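Long-range contact in alpha-toxin (Clostridium novyi, PDB 2VK9), which is a large clostridial toxin whose catalytic part belongs to the TcdA/TcdB glycosyltransferase domain family of the GT-A clan: residues N247-Q259 against L405-Q417. Residues are numbered along the deposited sequence; the frame is centred on the assembly and turned at random.
Sequences NKLKSYYYQELIQ and LENRYEILNSIIQ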
loop_
_atom_site.group_PDB
_atom_site.type_symbol
_atom_site.label_atom_id
_atom_site.label_comp_id
_atom_site.label_asym_id
_atom_site.label_seq_id
_atom_site.Cartn_x
_atom_site.Cartn_y
_atom_site.Cartn_z
ATOM N N ASN A 247 6.246 19.113 -2.266
ATOM C CA ASN A 247 7.192 18.813 -3.332
ATOM C C ASN A 247 6.735 17.658 -4.212
ATOM O O ASN A 247 5.629 17.713 -4.800
ATOM C CB ASN A 247 8.582 18.524 -2.746
ATOM C CG ASN A 247 9.128 19.690 -1.937
ATOM O OD1 ASN A 247 9.131 20.837 -2.399
ATOM N ND2 ASN A 247 9.600 19.404 -0.721
ATOM N N LYS A 248 7.586 16.617 -4.275
ATOM C CA LYS A 248 7.364 15.470 -5.151
ATOM C C LYS A 248 6.085 14.710 -4.822
ATOM O O LYS A 248 5.259 14.472 -5.713
ATOM C CB LYS A 248 8.572 14.532 -5.130
ATOM C CG LYS A 248 9.764 15.057 -5.910
ATOM C CD LYS A 248 10.827 13.972 -6.113
ATOM C CE LYS A 248 12.045 14.505 -6.873
ATOM N NZ LYS A 248 12.770 15.532 -6.071
ATOM N N LEU A 249 5.911 14.349 -3.552
ATOM C CA LEU A 249 4.717 13.619 -3.132
ATOM C C LEU A 249 3.450 14.388 -3.465
ATOM O O LEU A 249 2.472 13.805 -3.933
ATOM C CB LEU A 249 4.752 13.284 -1.642
ATOM C CG LEU A 249 5.876 12.380 -1.132
ATOM C CD1 LEU A 249 5.540 11.942 0.291
ATOM C CD2 LEU A 249 6.089 11.151 -2.017
ATOM N N LYS A 250 3.480 15.695 -3.240
ATOM C CA LYS A 250 2.372 16.556 -3.604
ATOM C C LYS A 250 2.021 16.432 -5.091
ATOM O O LYS A 250 0.850 16.419 -5.445
ATOM C CB LYS A 250 2.699 17.996 -3.231
ATOM C CG LYS A 250 1.539 18.970 -3.288
ATOM C CD LYS A 250 2.037 20.357 -2.915
ATOM C CE LYS A 250 1.069 21.430 -3.349
ATOM N NZ LYS A 250 1.721 22.755 -3.268
ATOM N N SER A 251 3.034 16.320 -5.952
ATOM C CA SER A 251 2.812 16.151 -7.387
ATOM C C SER A 251 2.130 14.846 -7.699
ATOM O O SER A 251 1.215 14.800 -8.522
ATOM C CB SER A 251 4.127 16.154 -8.143
ATOM O OG SER A 251 4.717 17.418 -8.060
ATOM N N TYR A 252 2.602 13.775 -7.071
ATOM C CA TYR A 252 2.095 12.460 -7.399
ATOM C C TYR A 252 0.660 12.325 -6.903
ATOM O O TYR A 252 -0.152 11.619 -7.511
ATOM C CB TYR A 252 2.965 11.365 -6.801
ATOM C CG TYR A 252 4.456 11.495 -7.007
ATOM C CD1 TYR A 252 5.337 11.112 -5.996
ATOM C CD2 TYR A 252 4.992 11.966 -8.207
ATOM C CE1 TYR A 252 6.702 11.196 -6.161
ATOM C CE2 TYR A 252 6.370 12.059 -8.385
ATOM C CZ TYR A 252 7.219 11.666 -7.355
ATOM O OH TYR A 252 8.590 11.751 -7.494
ATOM N N TYR A 253 0.357 13.017 -5.805
ATOM C CA TYR A 253 -0.989 13.034 -5.246
ATOM C C TYR A 253 -1.994 13.583 -6.258
ATOM O O TYR A 253 -2.989 12.934 -6.559
ATOM C CB TYR A 253 -1.025 13.819 -3.922
ATOM C CG TYR A 253 -2.407 13.969 -3.326
ATOM C CD1 TYR A 253 -3.019 12.910 -2.646
ATOM C CD2 TYR A 253 -3.103 15.168 -3.441
ATOM C CE1 TYR A 253 -4.297 13.042 -2.096
ATOM C CE2 TYR A 253 -4.379 15.312 -2.888
ATOM C CZ TYR A 253 -4.967 14.244 -2.229
ATOM O OH TYR A 253 -6.218 14.400 -1.703
ATOM N N TYR A 254 -1.712 14.762 -6.801
ATOM C CA TYR A 254 -2.606 15.377 -7.779
ATOM C C TYR A 254 -2.643 14.635 -9.107
ATOM O O TYR A 254 -3.658 14.673 -9.809
ATOM C CB TYR A 254 -2.296 16.858 -7.959
ATOM C CG TYR A 254 -2.688 17.661 -6.741
ATOM C CD1 TYR A 254 -1.717 18.195 -5.894
ATOM C CD2 TYR A 254 -4.032 17.851 -6.408
ATOM C CE1 TYR A 254 -2.069 18.919 -4.761
ATOM C CE2 TYR A 254 -4.393 18.568 -5.279
ATOM C CZ TYR A 254 -3.405 19.104 -4.461
ATOM O OH TYR A 254 -3.750 19.826 -3.346
ATOM N N GLN A 255 -1.548 13.944 -9.423
ATOM C CA GLN A 255 -1.467 13.087 -10.588
ATOM C C GLN A 255 -2.463 11.935 -10.471
ATOM O O GLN A 255 -3.181 11.615 -11.417
ATOM C CB GLN A 255 -0.050 12.548 -10.725
ATOM C CG GLN A 255 0.157 11.634 -11.917
ATOM C CD GLN A 255 1.561 11.093 -11.994
ATOM O OE1 GLN A 255 2.534 11.846 -11.921
ATOM N NE2 GLN A 255 1.678 9.776 -12.153
ATOM N N GLU A 256 -2.513 11.316 -9.302
ATOM C CA GLU A 256 -3.470 10.249 -9.076
ATOM C C GLU A 256 -4.904 10.775 -9.024
ATOM O O GLU A 256 -5.839 10.089 -9.414
ATOM C CB GLU A 256 -3.116 9.487 -7.805
ATOM C CG GLU A 256 -1.742 8.831 -7.849
ATOM C CD GLU A 256 -1.552 7.898 -9.045
ATOM O OE1 GLU A 256 -2.447 7.074 -9.336
ATOM O OE2 GLU A 256 -0.490 7.981 -9.692
ATOM N N LEU A 257 -5.066 12.005 -8.557
ATOM C CA LEU A 257 -6.374 12.614 -8.405
ATOM C C LEU A 257 -6.963 13.005 -9.764
ATOM O O LEU A 257 -8.140 12.769 -10.032
ATOM C CB LEU A 257 -6.236 13.849 -7.518
ATOM C CG LEU A 257 -7.124 13.975 -6.286
ATOM C CD1 LEU A 257 -6.986 12.770 -5.388
ATOM C CD2 LEU A 257 -6.752 15.225 -5.524
ATOM N N ILE A 258 -6.129 13.579 -10.625
ATOM C CA ILE A 258 -6.595 14.192 -11.857
ATOM C C ILE A 258 -6.352 13.328 -13.106
ATOM O O ILE A 258 -7.297 12.993 -13.833
ATOM C CB ILE A 258 -5.996 15.618 -12.007
ATOM C CG1 ILE A 258 -6.623 16.568 -10.974
ATOM C CG2 ILE A 258 -6.158 16.173 -13.428
ATOM C CD1 ILE A 258 -8.165 16.603 -10.961
ATOM N N GLN A 259 -5.095 12.964 -13.342
ATOM C CA GLN A 259 -4.712 12.218 -14.539
ATOM C C GLN A 259 -5.216 10.766 -14.543
ATOM O O GLN A 259 -5.630 10.263 -15.587
ATOM C CB GLN A 259 -3.190 12.290 -14.741
ATOM C CG GLN A 259 -2.612 11.406 -15.850
ATOM C CD GLN A 259 -1.087 11.501 -15.930
ATOM O OE1 GLN A 259 -0.533 12.504 -16.413
ATOM N NE2 GLN A 259 -0.400 10.456 -15.448
ATOM N N LEU A 405 9.090 5.193 -3.481
ATOM C CA LEU A 405 7.963 5.837 -4.144
ATOM C C LEU A 405 8.436 6.907 -5.132
ATOM O O LEU A 405 7.965 6.945 -6.270
ATOM C CB LEU A 405 6.979 6.435 -3.120
ATOM C CG LEU A 405 5.671 7.037 -3.660
ATOM C CD1 LEU A 405 4.633 5.978 -3.907
ATOM C CD2 LEU A 405 5.096 8.045 -2.703
ATOM N N GLU A 406 9.371 7.756 -4.692
ATOM C CA GLU A 406 9.900 8.837 -5.522
ATOM C C GLU A 406 10.630 8.286 -6.732
ATOM O O GLU A 406 10.486 8.795 -7.843
ATOM C CB GLU A 406 10.859 9.707 -4.723
ATOM C CG GLU A 406 10.205 10.818 -3.931
ATOM C CD GLU A 406 11.167 11.471 -2.950
ATOM O OE1 GLU A 406 12.361 11.088 -2.943
ATOM O OE2 GLU A 406 10.734 12.366 -2.181
ATOM N N ASN A 407 11.409 7.234 -6.498
ATOM C CA ASN A 407 12.156 6.565 -7.555
ATOM C C ASN A 407 11.254 5.964 -8.630
ATOM O O ASN A 407 11.473 6.178 -9.818
ATOM C CB ASN A 407 13.054 5.483 -6.958
ATOM C CG ASN A 407 13.905 4.796 -7.996
ATOM O OD1 ASN A 407 14.788 5.406 -8.594
ATOM N ND2 ASN A 407 13.646 3.515 -8.213
ATOM N N ARG A 408 10.239 5.220 -8.203
ATOM C CA ARG A 408 9.324 4.567 -9.127
ATOM C C ARG A 408 8.471 5.546 -9.910
ATOM O O ARG A 408 8.168 5.303 -11.077
ATOM C CB ARG A 408 8.441 3.580 -8.383
ATOM C CG ARG A 408 9.197 2.359 -7.983
ATOM C CD ARG A 408 8.565 1.682 -6.828
ATOM N NE ARG A 408 9.459 0.658 -6.305
ATOM C CZ ARG A 408 9.293 -0.647 -6.479
ATOM N NH1 ARG A 408 8.243 -1.112 -7.153
ATOM N NH2 ARG A 408 10.178 -1.484 -5.961
ATOM N N TYR A 409 8.092 6.649 -9.272
ATOM C CA TYR A 409 7.277 7.657 -9.929
ATOM C C TYR A 409 8.083 8.469 -10.926
ATOM O O TYR A 409 7.589 8.768 -12.010
ATOM C CB TYR A 409 6.548 8.555 -8.915
ATOM C CG TYR A 409 5.129 8.094 -8.646
ATOM C CD1 TYR A 409 4.071 8.522 -9.457
ATOM C CD2 TYR A 409 4.846 7.203 -7.603
ATOM C CE1 TYR A 409 2.767 8.084 -9.234
ATOM C CE2 TYR A 409 3.548 6.762 -7.370
ATOM C CZ TYR A 409 2.515 7.211 -8.192
ATOM O OH TYR A 409 1.235 6.782 -7.963
ATOM N N GLU A 410 9.324 8.807 -10.572
ATOM C CA GLU A 410 10.187 9.575 -11.474
ATOM C C GLU A 410 10.487 8.807 -12.760
ATOM O O GLU A 410 10.384 9.362 -13.853
ATOM C CB GLU A 410 11.472 10.032 -10.782
ATOM C CG GLU A 410 11.292 11.217 -9.813
ATOM C CD GLU A 410 10.374 12.339 -10.349
ATOM O OE1 GLU A 410 10.818 13.126 -11.224
ATOM O OE2 GLU A 410 9.207 12.442 -9.886
ATOM N N ILE A 411 10.823 7.527 -12.613
ATOM C CA ILE A 411 11.008 6.625 -13.745
ATOM C C ILE A 411 9.766 6.622 -14.644
ATOM O O ILE A 411 9.881 6.849 -15.856
ATOM C CB ILE A 411 11.383 5.189 -13.276
ATOM C CG1 ILE A 411 12.831 5.159 -12.760
ATOM C CG2 ILE A 411 11.207 4.167 -14.398
ATOM C CD1 ILE A 411 13.165 3.949 -11.883
ATOM N N LEU A 412 8.590 6.391 -14.048
ATOM C CA LEU A 412 7.317 6.361 -14.781
ATOM C C LEU A 412 7.010 7.674 -15.495
ATOM O O LEU A 412 6.719 7.687 -16.686
ATOM C CB LEU A 412 6.164 5.999 -13.839
ATOM C CG LEU A 412 4.719 6.143 -14.344
ATOM C CD1 LEU A 412 4.285 4.937 -15.154
ATOM C CD2 LEU A 412 3.768 6.350 -13.173
ATOM N N ASN A 413 7.071 8.777 -14.766
ATOM C CA ASN A 413 6.786 10.073 -15.353
ATOM C C ASN A 413 7.808 10.474 -16.421
ATOM O O ASN A 413 7.467 11.162 -17.387
ATOM C CB ASN A 413 6.653 11.151 -14.266
ATOM C CG ASN A 413 5.372 11.003 -13.439
ATOM O OD1 ASN A 413 4.422 10.321 -13.836
ATOM N ND2 ASN A 413 5.343 11.654 -12.287
ATOM N N SER A 414 9.053 10.024 -16.259
ATOM C CA SER A 414 10.115 10.354 -17.212
ATOM C C SER A 414 9.859 9.764 -18.595
ATOM O O SER A 414 10.480 10.184 -19.567
ATOM C CB SER A 414 11.499 9.928 -16.700
ATOM O OG SER A 414 11.664 8.519 -16.757
ATOM N N ILE A 415 8.951 8.796 -18.695
ATOM C CA ILE A 415 8.633 8.239 -20.008
ATOM C C ILE A 415 7.179 8.432 -20.454
ATOM O O ILE A 415 6.918 8.483 -21.655
ATOM C CB ILE A 415 9.128 6.777 -20.188
ATOM C CG1 ILE A 415 8.183 5.773 -19.543
ATOM C CG2 ILE A 415 10.555 6.609 -19.636
ATOM C CD1 ILE A 415 8.714 4.355 -19.601
ATOM N N ILE A 416 6.238 8.559 -19.521
ATOM C CA ILE A 416 4.838 8.750 -19.930
ATOM C C ILE A 416 4.348 10.201 -20.025
ATOM O O ILE A 416 3.452 10.487 -20.817
ATOM C CB ILE A 416 3.826 7.936 -19.083
ATOM C CG1 ILE A 416 3.809 8.413 -17.625
ATOM C CG2 ILE A 416 4.108 6.449 -19.198
ATOM C CD1 ILE A 416 2.460 8.317 -16.957
ATOM N N GLN A 417 4.919 11.112 -19.238
ATOM C CA GLN A 417 4.295 12.437 -19.076
ATOM C C GLN A 417 4.308 13.329 -20.312
ATOM O O GLN A 417 3.280 13.908 -20.667
ATOM C CB GLN A 417 4.813 13.192 -17.839
ATOM C CG GLN A 417 4.298 12.651 -16.498
ATOM C CD GLN A 417 2.783 12.704 -16.334
ATOM O OE1 GLN A 417 2.284 13.220 -15.339
ATOM N NE2 GLN A 417 2.051 12.161 -17.296
#
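Glu256 OE2 accepts hydrogen bonds from two tyrosines. Tyr409 OH reaches Glu256 OE2 at 2.7 Å, from above the carboxylate plane. The other donor is Tyr459, outside the two helices, whose hydroxyl also bonds Gln255 NE2. The Glu256 chain bends at chi2 (-55°), which turns the carboxylate to the edge of the Tyr409 ring.

Tyr252 and Tyr409 form an offset stack, with centroids 4.6 Å apart and planes at 19°. The two side chains run in opposite directions. The CB of each therefore lies over the other's ring. Beyond the stack, Tyr252 OH donates to Glu410 OE2 at 2.6 Å, on the anti side, somewhat out of the carboxylate plane. Tyr252 is a knob among Glu406, Tyr409, Glu410 and Asn413.

Further along, Asn413 ND2 donates to Gln255 OE1 at 2.8 Å, on a lone pair; the return bond from Gln255 NE2 to Asn413 OD1 is weak. Gln417 NE2 meets Gln259 OE1 at 2.8 Å, with the two amides nearly perpendicular.

Segments 247-259 and 405-417, two helices of the catalytic domain, cross at 57°. Bonds to Glu256 and Glu410 anchor the hydroxyl ends of Tyr409 and Tyr252, while the stack and the CB contacts would limit how the rings turn.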